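Synaptic vesicle membrane protein VAT-1 homolog-like (Homo sapiens, PDB 4A27) is probably an oxidoreductase of the quinone oxidoreductase branch of the zinc-containing alcohol dehydrogenases. Local coordinates at residues Thr170-Ala175 with Lys202-Glu207; Gln161-Ser164 with Asn168-Val171; Thr129-Leu134 with Val297-Gly302; Gly41-Asp46 with Phe123-Val128. All blocks are in the same frame, centred on the assembly; numbering follows the deposited sequence.

Interaction 1. Residues Thr170-Ala175 with Lys202-Glu207; sequences TVFGTA and KRISAE
Within the Rossmann-type domain, a parallel strand presents an aromatic ring to the last turn of a neighbouring helix: Phe172 of strand 170-175 meets Ile204, near the end of helix 197-204. The ring is approached at its edge, near its own plane, by the CG2 methyl of Ile204, which lies 3.9 Å from Phe172 CZ. One atom further round the ring, Phe172 CE1 sits 4.0 Å from Ile204 CB, and the two side chains run past each other in opposite directions. With CG1 of Ile204 beside the backbone N (chi1 -61°), CG2 is the branch anti to that N and the one turned to the ring. Ser205 adds a looser touch, its CB standing 4.4 Å from Phe172 CZ; its hydroxyl is engaged elsewhere, with the carbonyl of Gly208. The contact between the segments is one of carbon on carbon, on a partly buried patch. Strand 170-175 runs between strands 145-148 and 189-192 of the parallel sheet, and Phe172 reaches over both, onto Ser145 and Leu147 on one and onto His189 and Phe191 on the other. Ile204 also rests on His189 and Phe191, placing the end of helix 197-204 above this edge of the sheet.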
loop_
_atom_site.group_PDB
_atom_site.type_symbol
_atom_site.label_atom_id
_atom_site.label_comp_id
_atom_site.label_asym_id
_atom_site.label_seq_id
_atom_site.Cartn_x
_atom_site.Cartn_y
_atom_site.Cartn_z
ATOM N N THR A 170 -12.421 13.186 -1.690
ATOM C CA THR A 170 -12.323 14.171 -2.759
ATOM C C THR A 170 -11.643 13.560 -3.972
ATOM O O THR A 170 -10.497 13.121 -3.896
ATOM C CB THR A 170 -11.556 15.426 -2.276
ATOM O OG1 THR A 170 -12.223 15.956 -1.138
ATOM C CG2 THR A 170 -11.480 16.498 -3.333
ATOM N N VAL A 171 -12.364 13.533 -5.086
ATOM C CA VAL A 171 -11.891 12.910 -6.312
ATOM C C VAL A 171 -11.549 14.003 -7.309
ATOM O O VAL A 171 -12.385 14.852 -7.655
ATOM C CB VAL A 171 -12.964 11.962 -6.899
ATOM C CG1 VAL A 171 -12.451 11.219 -8.172
ATOM C CG2 VAL A 171 -13.507 10.956 -5.795
ATOM N N PHE A 172 -10.314 13.977 -7.744
ATOM C CA PHE A 172 -9.811 14.844 -8.774
ATOM C C PHE A 172 -9.725 13.995 -10.028
ATOM O O PHE A 172 -9.195 12.870 -9.982
ATOM C CB PHE A 172 -8.419 15.345 -8.390
ATOM C CG PHE A 172 -8.398 16.269 -7.182
ATOM C CD1 PHE A 172 -8.605 17.628 -7.342
ATOM C CD2 PHE A 172 -8.189 15.792 -5.907
ATOM C CE1 PHE A 172 -8.577 18.484 -6.242
ATOM C CE2 PHE A 172 -8.158 16.627 -4.807
ATOM C CZ PHE A 172 -8.361 17.996 -4.983
ATOM N N GLY A 173 -10.312 14.495 -11.124
ATOM C CA GLY A 173 -10.247 13.833 -12.400
ATOM C C GLY A 173 -9.564 14.698 -13.450
ATOM O O GLY A 173 -9.584 15.921 -13.355
ATOM N N THR A 174 -8.907 14.054 -14.410
ATOM C CA THR A 174 -8.526 14.705 -15.667
ATOM C C THR A 174 -9.272 14.050 -16.851
ATOM O O THR A 174 -9.536 12.845 -16.839
ATOM C CB THR A 174 -7.007 14.658 -15.895
ATOM O OG1 THR A 174 -6.584 13.314 -16.063
ATOM C CG2 THR A 174 -6.265 15.284 -14.708
ATOM N N ALA A 175 -9.586 14.860 -17.862
ATOM C CA ALA A 175 -10.296 14.435 -19.065
ATOM C C ALA A 175 -10.271 15.562 -20.125
ATOM O O ALA A 175 -10.178 16.743 -19.776
ATOM C CB ALA A 175 -11.721 14.097 -18.741
ATOM N N LYS A 202 -2.899 21.338 -6.847
ATOM C CA LYS A 202 -2.183 21.918 -5.699
ATOM C C LYS A 202 -2.881 23.179 -5.162
ATOM O O LYS A 202 -2.855 23.407 -3.951
ATOM C CB LYS A 202 -0.713 22.208 -6.035
ATOM C CG LYS A 202 0.157 20.949 -6.134
ATOM C CD LYS A 202 1.581 21.169 -5.630
ATOM C CE LYS A 202 2.292 19.846 -5.312
ATOM N NZ LYS A 202 2.725 19.084 -6.517
ATOM N N ARG A 203 -3.533 23.963 -6.034
ATOM C CA ARG A 203 -4.272 25.153 -5.571
ATOM C C ARG A 203 -5.480 24.782 -4.679
ATOM O O ARG A 203 -5.885 25.589 -3.845
ATOM C CB ARG A 203 -4.676 26.090 -6.722
ATOM N N ILE A 204 -6.033 23.570 -4.832
ATOM C CA ILE A 204 -7.119 23.086 -3.948
ATOM C C ILE A 204 -6.586 22.284 -2.756
ATOM O O ILE A 204 -7.202 22.246 -1.681
ATOM C CB ILE A 204 -8.146 22.191 -4.706
ATOM C CG1 ILE A 204 -8.834 22.970 -5.829
ATOM C CG2 ILE A 204 -9.193 21.618 -3.742
ATOM C CD1 ILE A 204 -8.383 22.560 -7.218
ATOM N N SER A 205 -5.471 21.601 -2.969
ATOM C CA SER A 205 -4.868 20.789 -1.928
ATOM C C SER A 205 -3.354 20.897 -2.050
ATOM O O SER A 205 -2.731 20.161 -2.820
ATOM C CB SER A 205 -5.328 19.335 -2.062
ATOM O OG SER A 205 -4.788 18.531 -1.048
ATOM N N ALA A 206 -2.776 21.831 -1.293
ATOM C CA ALA A 206 -1.348 22.170 -1.388
ATOM C C ALA A 206 -0.441 20.942 -1.325
ATOM O O ALA A 206 0.497 20.797 -2.129
ATOM C CB ALA A 206 -0.973 23.159 -0.288
ATOM N N GLU A 207 -0.753 20.064 -0.380
ATOM C CA GLU A 207 -0.021 18.820 -0.122
ATOM C C GLU A 207 -0.176 17.738 -1.223
ATOM O O GLU A 207 0.658 16.840 -1.358
ATOM C CB GLU A 207 -0.494 18.287 1.248
ATOM C CG GLU A 207 -1.969 17.744 1.289
ATOM C CD GLU A 207 -3.027 18.829 1.507
ATOM O OE1 GLU A 207 -3.010 19.855 0.801
ATOM O OE2 GLU A 207 -3.894 18.647 2.380
#

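Interaction 2. Residues Gln161-Ser164 with Asn168-Val171; sequences QLCS and NVTV
With chi1 at -72°, Cys163 sets its SG anti to the carbonyl carbon and along the methyls of two valines, while its CB, whose place does not depend on that torsion, takes the closest contacts. In Val171 it is CG2, also anti to the carbonyl carbon, that faces the cysteine. Val169 has nearly the same first torsion (chi1 170°) but touches with its other branch, CG1, anti to the backbone N. The two valines, on alternate residues of the chain, thus both reach the one cysteine. Cys163 CB stands 3.4 Å from Val171 CG2, tighter than an ordinary carbon contact, and 3.8 Å from Val169 CG1. The sulfur lies further along the same methyls, with Cys163 SG 3.8 Å from Val171 CG2.

This is the second half of a beta-alpha-beta crossover, strand 145-148, helix 154-163 and strand 170-175, in the Rossmann-type domain: the C-terminal part of the helix packs on the beginning of the strand that follows it. Cys163 also rests on Val146 of the first strand, and so touches both strands that the helix connects. A water links the backbones beside the apolar contact, donating to Cys163 O at 3.2 Å and accepting from Val169 N at 3.2 Å. Ser164 turns its hydroxyl back on the preceding turn, OG donating to Gln161 O at 2.6 Å; the donor is tilted 28° from the carbonyl plane. The backbone bond from Ser164 N to the same oxygen is weak.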
loop_
_atom_site.group_PDB
_atom_site.type_symbol
_atom_site.label_atom_id
_atom_site.label_comp_id
_atom_site.label_asym_id
_atom_site.label_seq_id
_atom_site.Cartn_x
_atom_site.Cartn_y
_atom_site.Cartn_z
ATOM N N GLN A 161 -17.292 6.345 -8.829
ATOM C CA GLN A 161 -18.502 5.855 -8.186
ATOM C C GLN A 161 -18.147 5.171 -6.862
ATOM O O GLN A 161 -18.872 5.296 -5.896
ATOM C CB GLN A 161 -19.212 4.837 -9.098
ATOM C CG GLN A 161 -19.832 5.483 -10.316
ATOM C CD GLN A 161 -20.571 4.514 -11.180
ATOM O OE1 GLN A 161 -21.008 3.465 -10.701
ATOM N NE2 GLN A 161 -20.779 4.872 -12.451
ATOM N N LEU A 162 -17.057 4.393 -6.846
ATOM C CA LEU A 162 -16.671 3.698 -5.633
ATOM C C LEU A 162 -16.163 4.657 -4.555
ATOM O O LEU A 162 -16.443 4.451 -3.378
ATOM C CB LEU A 162 -15.628 2.603 -5.903
ATOM C CG LEU A 162 -16.133 1.390 -6.618
ATOM C CD1 LEU A 162 -14.948 0.530 -7.149
ATOM C CD2 LEU A 162 -17.055 0.634 -5.604
ATOM N N CYS A 163 -15.424 5.699 -4.946
ATOM C CA CYS A 163 -15.020 6.734 -3.975
ATOM C C CYS A 163 -16.255 7.349 -3.264
ATOM O O CYS A 163 -16.200 7.661 -2.067
ATOM C CB CYS A 163 -14.232 7.842 -4.644
ATOM S SG CYS A 163 -12.544 7.338 -5.140
ATOM N N SER A 164 -17.358 7.503 -3.995
ATOM C CA SER A 164 -18.558 8.105 -3.427
ATOM C C SER A 164 -19.236 7.203 -2.399
ATOM O O SER A 164 -20.110 7.669 -1.680
ATOM C CB SER A 164 -19.558 8.522 -4.520
ATOM O OG SER A 164 -20.228 7.404 -5.078
ATOM N N ASN A 168 -16.702 11.595 2.486
ATOM C CA ASN A 168 -15.819 12.744 2.402
ATOM C C ASN A 168 -14.551 12.432 1.620
ATOM O O ASN A 168 -13.445 12.793 2.030
ATOM C CB ASN A 168 -15.469 13.289 3.805
ATOM C CG ASN A 168 -16.691 13.422 4.698
ATOM O OD1 ASN A 168 -17.624 14.145 4.375
ATOM N ND2 ASN A 168 -16.701 12.697 5.810
ATOM N N VAL A 169 -14.703 11.786 0.472
ATOM C CA VAL A 169 -13.537 11.528 -0.364
ATOM C C VAL A 169 -13.545 12.492 -1.485
ATOM O O VAL A 169 -14.544 12.600 -2.182
ATOM C CB VAL A 169 -13.503 10.066 -0.821
ATOM C CG1 VAL A 169 -12.441 9.804 -1.899
ATOM C CG2 VAL A 169 -13.166 9.224 0.414
ATOM N N THR A 170 -12.421 13.186 -1.690
ATOM C CA THR A 170 -12.323 14.171 -2.759
ATOM C C THR A 170 -11.643 13.560 -3.972
ATOM O O THR A 170 -10.497 13.121 -3.896
ATOM C CB THR A 170 -11.556 15.426 -2.276
ATOM O OG1 THR A 170 -12.223 15.956 -1.138
ATOM C CG2 THR A 170 -11.480 16.498 -3.333
ATOM N N VAL A 171 -12.364 13.533 -5.086
ATOM C CA VAL A 171 -11.891 12.910 -6.312
ATOM C C VAL A 171 -11.549 14.003 -7.309
ATOM O O VAL A 171 -12.385 14.852 -7.655
ATOM C CB VAL A 171 -12.964 11.962 -6.899
ATOM C CG1 VAL A 171 -12.451 11.219 -8.172
ATOM C CG2 VAL A 171 -13.507 10.956 -5.795
HETATM O O HOH W 1 -17.289 10.379 -0.844
#

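Interaction 3. Residues Thr129-Leu134 with Val297-Gly302; sequences TAYVML and VEKLIG
Tyr131 carries one side of this helix-helix contact alone, meeting Lys299 and Leu300 on consecutive positions of helix 290-305. Its own helix, 124-137, packs with that helix beside the Rossmann-type sheet, where Ala130 and Leu134 also touch helix 154-163. The purely apolar part is between Tyr131 and Leu300: the CD2 methyl of the leucine lies 3.9 Å from Tyr131 CD2 and 4.2 Å from Tyr131 CB, so it touches the root of the side chain and the near part of the ring, the two side chains sliding past each other in opposite directions. Tyr131 extends to this neighbour with its ring anti to the backbone N (chi1 -169°).

The second kind of contact pairs a polar atom with an aliphatic chain. Lys299 passes the phenol end at about a right angle, its CD 3.1 Å from Tyr131 OH and 3.9 Å from Tyr131 CZ. Tyr131 also leans on Val296 and meets the ring of Phe135 at about 50°. Replacing Tyr131 by an alanine would probably take away the ring that Leu300 CD2 and the Lys299 methylenes lie against, opening a gap on this side of the helix pair.

Chemically, the helices are joined here by van der Waals contact, grading from buried Leu300 to solvent-exposed Lys299; with Lys299 NZ 4.0 Å from Tyr131 OH, the lysine charge probably contributes little to holding the pair.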
loop_
_atom_site.group_PDB
_atom_site.type_symbol
_atom_site.label_atom_id
_atom_site.label_comp_id
_atom_site.label_asym_id
_atom_site.label_seq_id
_atom_site.Cartn_x
_atom_site.Cartn_y
_atom_site.Cartn_z
ATOM N N THR A 129 -11.129 -3.905 -11.133
ATOM C CA THR A 129 -9.857 -3.188 -11.132
ATOM C C THR A 129 -9.922 -2.021 -10.150
ATOM O O THR A 129 -9.047 -1.815 -9.317
ATOM C CB THR A 129 -9.529 -2.702 -12.559
ATOM O OG1 THR A 129 -9.334 -3.842 -13.386
ATOM C CG2 THR A 129 -8.290 -1.793 -12.616
ATOM N N ALA A 130 -10.965 -1.241 -10.286
ATOM C CA ALA A 130 -11.202 -0.082 -9.451
ATOM C C ALA A 130 -11.233 -0.469 -7.989
ATOM O O ALA A 130 -10.584 0.138 -7.154
ATOM C CB ALA A 130 -12.534 0.570 -9.861
ATOM N N TYR A 131 -11.939 -1.535 -7.682
ATOM C CA TYR A 131 -12.142 -1.909 -6.301
ATOM C C TYR A 131 -10.820 -2.385 -5.707
ATOM O O TYR A 131 -10.433 -2.001 -4.576
ATOM C CB TYR A 131 -13.199 -3.012 -6.187
ATOM C CG TYR A 131 -13.628 -3.259 -4.802
ATOM C CD1 TYR A 131 -12.892 -4.057 -3.945
ATOM C CD2 TYR A 131 -14.768 -2.645 -4.301
ATOM C CE1 TYR A 131 -13.300 -4.246 -2.611
ATOM C CE2 TYR A 131 -15.159 -2.836 -3.012
ATOM C CZ TYR A 131 -14.423 -3.639 -2.158
ATOM O OH TYR A 131 -14.883 -3.832 -0.846
ATOM N N VAL A 132 -10.107 -3.202 -6.472
ATOM C CA VAL A 132 -8.924 -3.802 -5.935
ATOM C C VAL A 132 -7.866 -2.734 -5.697
ATOM O O VAL A 132 -7.146 -2.782 -4.671
ATOM C CB VAL A 132 -8.401 -4.957 -6.792
ATOM C CG1 VAL A 132 -7.117 -5.440 -6.198
ATOM C CG2 VAL A 132 -9.418 -6.115 -6.834
ATOM N N MET A 133 -7.765 -1.771 -6.614
ATOM C CA MET A 133 -6.786 -0.705 -6.436
ATOM C C MET A 133 -7.056 0.146 -5.216
ATOM O O MET A 133 -6.115 0.536 -4.518
ATOM C CB MET A 133 -6.699 0.168 -7.672
ATOM C CG MET A 133 -6.135 -0.558 -8.888
ATOM S SD MET A 133 -5.756 0.574 -10.283
ATOM C CE MET A 133 -7.430 1.279 -10.496
ATOM N N LEU A 134 -8.323 0.506 -5.016
ATOM C CA LEU A 134 -8.680 1.428 -3.985
ATOM C C LEU A 134 -8.653 0.812 -2.607
ATOM O O LEU A 134 -8.303 1.503 -1.647
ATOM C CB LEU A 134 -10.089 1.993 -4.205
ATOM C CG LEU A 134 -10.284 3.016 -5.331
ATOM C CD1 LEU A 134 -11.836 3.283 -5.533
ATOM C CD2 LEU A 134 -9.412 4.322 -5.084
ATOM N N VAL A 297 -16.081 -9.282 -6.283
ATOM C CA VAL A 297 -17.313 -9.263 -7.117
ATOM C C VAL A 297 -18.593 -9.318 -6.280
ATOM O O VAL A 297 -19.585 -8.647 -6.582
ATOM C CB VAL A 297 -17.327 -10.380 -8.130
ATOM C CG1 VAL A 297 -18.713 -10.503 -8.758
ATOM C CG2 VAL A 297 -16.256 -10.160 -9.211
ATOM N N GLU A 298 -18.560 -10.096 -5.210
ATOM C CA GLU A 298 -19.724 -10.194 -4.333
ATOM C C GLU A 298 -20.031 -8.866 -3.678
ATOM O O GLU A 298 -21.195 -8.424 -3.658
ATOM C CB GLU A 298 -19.522 -11.277 -3.266
ATOM C CG GLU A 298 -19.592 -12.689 -3.823
ATOM C CD GLU A 298 -19.347 -13.788 -2.750
ATOM O OE1 GLU A 298 -19.191 -13.461 -1.550
ATOM O OE2 GLU A 298 -19.317 -14.984 -3.111
ATOM N N LYS A 299 -19.000 -8.182 -3.194
ATOM C CA LYS A 299 -19.202 -6.835 -2.683
ATOM C C LYS A 299 -19.637 -5.863 -3.817
ATOM O O LYS A 299 -20.528 -5.055 -3.613
ATOM C CB LYS A 299 -17.937 -6.302 -1.990
ATOM C CG LYS A 299 -17.494 -7.106 -0.746
ATOM C CD LYS A 299 -16.104 -6.597 -0.240
ATOM C CE LYS A 299 -15.286 -7.632 0.552
ATOM N NZ LYS A 299 -13.811 -7.586 0.208
ATOM N N LEU A 300 -19.010 -5.911 -4.997
ATOM C CA LEU A 300 -19.496 -5.056 -6.133
ATOM C C LEU A 300 -21.002 -5.302 -6.420
ATOM O O LEU A 300 -21.759 -4.357 -6.642
ATOM C CB LEU A 300 -18.674 -5.260 -7.389
ATOM C CG LEU A 300 -17.232 -4.768 -7.310
ATOM C CD1 LEU A 300 -16.414 -5.224 -8.477
ATOM C CD2 LEU A 300 -17.221 -3.151 -7.245
ATOM N N ILE A 301 -21.449 -6.561 -6.376
ATOM C CA ILE A 301 -22.850 -6.869 -6.697
ATOM C C ILE A 301 -23.785 -6.348 -5.600
ATOM O O ILE A 301 -24.898 -5.854 -5.897
ATOM C CB ILE A 301 -23.070 -8.371 -6.979
ATOM C CG1 ILE A 301 -22.527 -8.763 -8.351
ATOM C CG2 ILE A 301 -24.565 -8.722 -7.015
ATOM C CD1 ILE A 301 -22.567 -10.293 -8.566
ATOM N N GLY A 302 -23.332 -6.442 -4.345
ATOM C CA GLY A 302 -24.060 -5.844 -3.207
ATOM C C GLY A 302 -24.257 -4.346 -3.400
ATOM O O GLY A 302 -25.365 -3.870 -3.285
#

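Interaction 4. Residues Gly41-Asp46 with Phe123-Val128; sequences GLNFID and FPMNFV
Asn43 lays its side-chain amide against Met125, the two side chains crossing at a slant. OD1 of Asn43 is 3.6 Å from Met125 CB, and ND2 of Asn43 is 3.8 Å from Met125 CG. The thioether chain is bent at chi2 and again at chi3 (-84°), which curls its methyl back until Met125 CE stands 3.9 Å from Asn43 CG. The buried amide is satisfied further out: OD1 is bonded by Lys337 NZ, and ND2 donates to Glu67 OE1. The other carboxylate oxygen of Glu67 accepts from Met125 N, so one glutamate grips both partners. On the backbone side, Asn43 N donates to Asp46 OD2 at 2.7 Å, nearly straight (166°) though 33° out of the carboxylate plane, while Asp46 N donates to Asn43 O, so a pair of bonds ties the two residues. A leucine at Asn43 would probably leave Lys337 NZ and Glu67 OE1 without their amide partner in a buried setting. The contact sets the GroES-like domain, at the turn between strand 32-42 and helix 44-51, against the first turn of helix 124-137; Glu67 and Lys337 come from strands 67-75 and 337-341, which flank strand 32-42.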
loop_
_atom_site.group_PDB
_atom_site.type_symbol
_atom_site.label_atom_id
_atom_site.label_comp_id
_atom_site.label_asym_id
_atom_site.label_seq_id
_atom_site.Cartn_x
_atom_site.Cartn_y
_atom_site.Cartn_z
ATOM N N GLY A 41 -16.979 -7.323 -23.460
ATOM C CA GLY A 41 -16.284 -6.083 -23.125
ATOM C C GLY A 41 -15.126 -5.804 -24.062
ATOM O O GLY A 41 -14.422 -6.726 -24.505
ATOM N N LEU A 42 -14.988 -4.553 -24.455
ATOM C CA LEU A 42 -13.775 -4.096 -25.175
ATOM C C LEU A 42 -12.851 -3.436 -24.173
ATOM O O LEU A 42 -13.276 -2.535 -23.428
ATOM C CB LEU A 42 -14.161 -3.114 -26.256
ATOM C CG LEU A 42 -13.977 -3.603 -27.676
ATOM C CD1 LEU A 42 -15.249 -3.432 -28.434
ATOM C CD2 LEU A 42 -12.820 -2.820 -28.295
ATOM N N ASN A 43 -11.614 -3.926 -24.101
ATOM C CA ASN A 43 -10.645 -3.366 -23.200
ATOM C C ASN A 43 -9.398 -2.932 -23.945
ATOM O O ASN A 43 -9.050 -3.476 -24.994
ATOM C CB ASN A 43 -10.304 -4.388 -22.098
ATOM C CG ASN A 43 -11.507 -4.740 -21.232
ATOM O OD1 ASN A 43 -11.846 -3.988 -20.325
ATOM N ND2 ASN A 43 -12.177 -5.884 -21.522
ATOM N N PHE A 44 -8.685 -1.979 -23.368
ATOM C CA PHE A 44 -7.467 -1.486 -23.975
ATOM C C PHE A 44 -6.458 -2.596 -24.279
ATOM O O PHE A 44 -5.790 -2.554 -25.305
ATOM C CB PHE A 44 -6.795 -0.447 -23.086
ATOM C CG PHE A 44 -5.813 0.397 -23.823
ATOM C CD1 PHE A 44 -6.252 1.482 -24.587
ATOM C CD2 PHE A 44 -4.445 0.092 -23.790
ATOM C CE1 PHE A 44 -5.340 2.270 -25.300
ATOM C CE2 PHE A 44 -3.519 0.880 -24.493
ATOM C CZ PHE A 44 -3.968 1.973 -25.252
ATOM N N ILE A 45 -6.332 -3.567 -23.380
ATOM C CA ILE A 45 -5.467 -4.712 -23.618
ATOM C C ILE A 45 -5.761 -5.422 -24.971
ATOM O O ILE A 45 -4.825 -5.916 -25.650
ATOM C CB ILE A 45 -5.527 -5.699 -22.414
ATOM C CG1 ILE A 45 -4.416 -6.758 -22.520
ATOM C CG2 ILE A 45 -6.896 -6.385 -22.342
ATOM C CD1 ILE A 45 -3.025 -6.220 -22.318
ATOM N N ASP A 46 -7.034 -5.440 -25.390
ATOM C CA ASP A 46 -7.406 -6.026 -26.692
ATOM C C ASP A 46 -6.666 -5.332 -27.848
ATOM O O ASP A 46 -6.265 -5.979 -28.826
ATOM C CB ASP A 46 -8.946 -6.026 -26.926
ATOM C CG ASP A 46 -9.734 -6.742 -25.800
ATOM O OD1 ASP A 46 -9.329 -7.846 -25.375
ATOM O OD2 ASP A 46 -10.785 -6.227 -25.344
ATOM N N PHE A 123 -19.126 -4.707 -16.606
ATOM C CA PHE A 123 -18.995 -4.680 -15.141
ATOM C C PHE A 123 -17.605 -5.199 -14.600
ATOM O O PHE A 123 -16.857 -4.426 -14.010
ATOM C CB PHE A 123 -20.139 -5.488 -14.550
ATOM C CG PHE A 123 -20.371 -5.265 -13.110
ATOM C CD1 PHE A 123 -21.042 -4.132 -12.679
ATOM C CD2 PHE A 123 -19.917 -6.172 -12.162
ATOM C CE1 PHE A 123 -21.274 -3.913 -11.320
ATOM C CE2 PHE A 123 -20.154 -5.955 -10.793
ATOM C CZ PHE A 123 -20.841 -4.823 -10.386
ATOM N N PRO A 124 -17.243 -6.479 -14.855
ATOM C CA PRO A 124 -16.101 -7.121 -14.172
ATOM C C PRO A 124 -14.725 -6.490 -14.322
ATOM O O PRO A 124 -14.091 -6.199 -13.324
ATOM C CB PRO A 124 -16.055 -8.551 -14.764
ATOM C CG PRO A 124 -17.105 -8.626 -15.761
ATOM C CD PRO A 124 -17.689 -7.286 -16.009
ATOM N N MET A 125 -14.237 -6.282 -15.536
ATOM C CA MET A 125 -12.896 -5.723 -15.675
ATOM C C MET A 125 -12.784 -4.383 -14.964
ATOM O O MET A 125 -11.907 -4.209 -14.105
ATOM C CB MET A 125 -12.487 -5.588 -17.139
ATOM C CG MET A 125 -12.135 -6.920 -17.821
ATOM S SD MET A 125 -10.524 -7.582 -17.313
ATOM C CE MET A 125 -9.499 -6.639 -18.466
ATOM N N ASN A 126 -13.653 -3.433 -15.336
ATOM C CA ASN A 126 -13.517 -2.075 -14.845
ATOM C C ASN A 126 -13.751 -1.985 -13.349
ATOM O O ASN A 126 -12.956 -1.328 -12.630
ATOM C CB ASN A 126 -14.404 -1.083 -15.588
ATOM C CG ASN A 126 -13.998 -0.881 -17.054
ATOM O OD1 ASN A 126 -12.909 -1.241 -17.465
ATOM N ND2 ASN A 126 -14.886 -0.298 -17.837
ATOM N N PHE A 127 -14.818 -2.604 -12.853
ATOM C CA PHE A 127 -15.158 -2.423 -11.457
ATOM C C PHE A 127 -14.272 -3.236 -10.509
ATOM O O PHE A 127 -13.947 -2.757 -9.413
ATOM C CB PHE A 127 -16.646 -2.641 -11.180
ATOM C CG PHE A 127 -17.491 -1.453 -11.556
ATOM C CD1 PHE A 127 -17.849 -1.235 -12.885
ATOM C CD2 PHE A 127 -17.886 -0.529 -10.588
ATOM C CE1 PHE A 127 -18.586 -0.097 -13.250
ATOM C CE2 PHE A 127 -18.636 0.609 -10.943
ATOM C CZ PHE A 127 -18.985 0.808 -12.286
ATOM N N VAL A 128 -13.842 -4.434 -10.915
ATOM C CA VAL A 128 -12.939 -5.191 -10.066
ATOM C C VAL A 128 -11.588 -4.442 -10.013
ATOM O O VAL A 128 -10.974 -4.342 -8.973
ATOM C CB VAL A 128 -12.757 -6.683 -10.534
ATOM C CG1 VAL A 128 -11.699 -7.363 -9.754
ATOM C CG2 VAL A 128 -14.085 -7.487 -10.399
#

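How the interactions relate
Along the chain, interaction 4 closes first; interaction 3 then spans a loop within which interactions 2 and 1 follow in turn. Interactions 3 and 4 share helix 124-137, their centres about 13 Å apart, and Leu300 packs on the backbone of Phe127 and Val128. Interactions 2 and 3 have centres about 14 Å apart, and Leu162 fits against Ala130, Leu134 and Leu300. Interactions 1 and 2 share strand 170-175, with centres about 12 Å apart. The extremes, 1 and 4, are about 26 Å apart between centres. Direct packing links interactions 4, 3 and 2, while interaction 1 is joined to them through strand 170-175; the set runs from the GroES-like domain to the outer part of the Rossmann-type sheet.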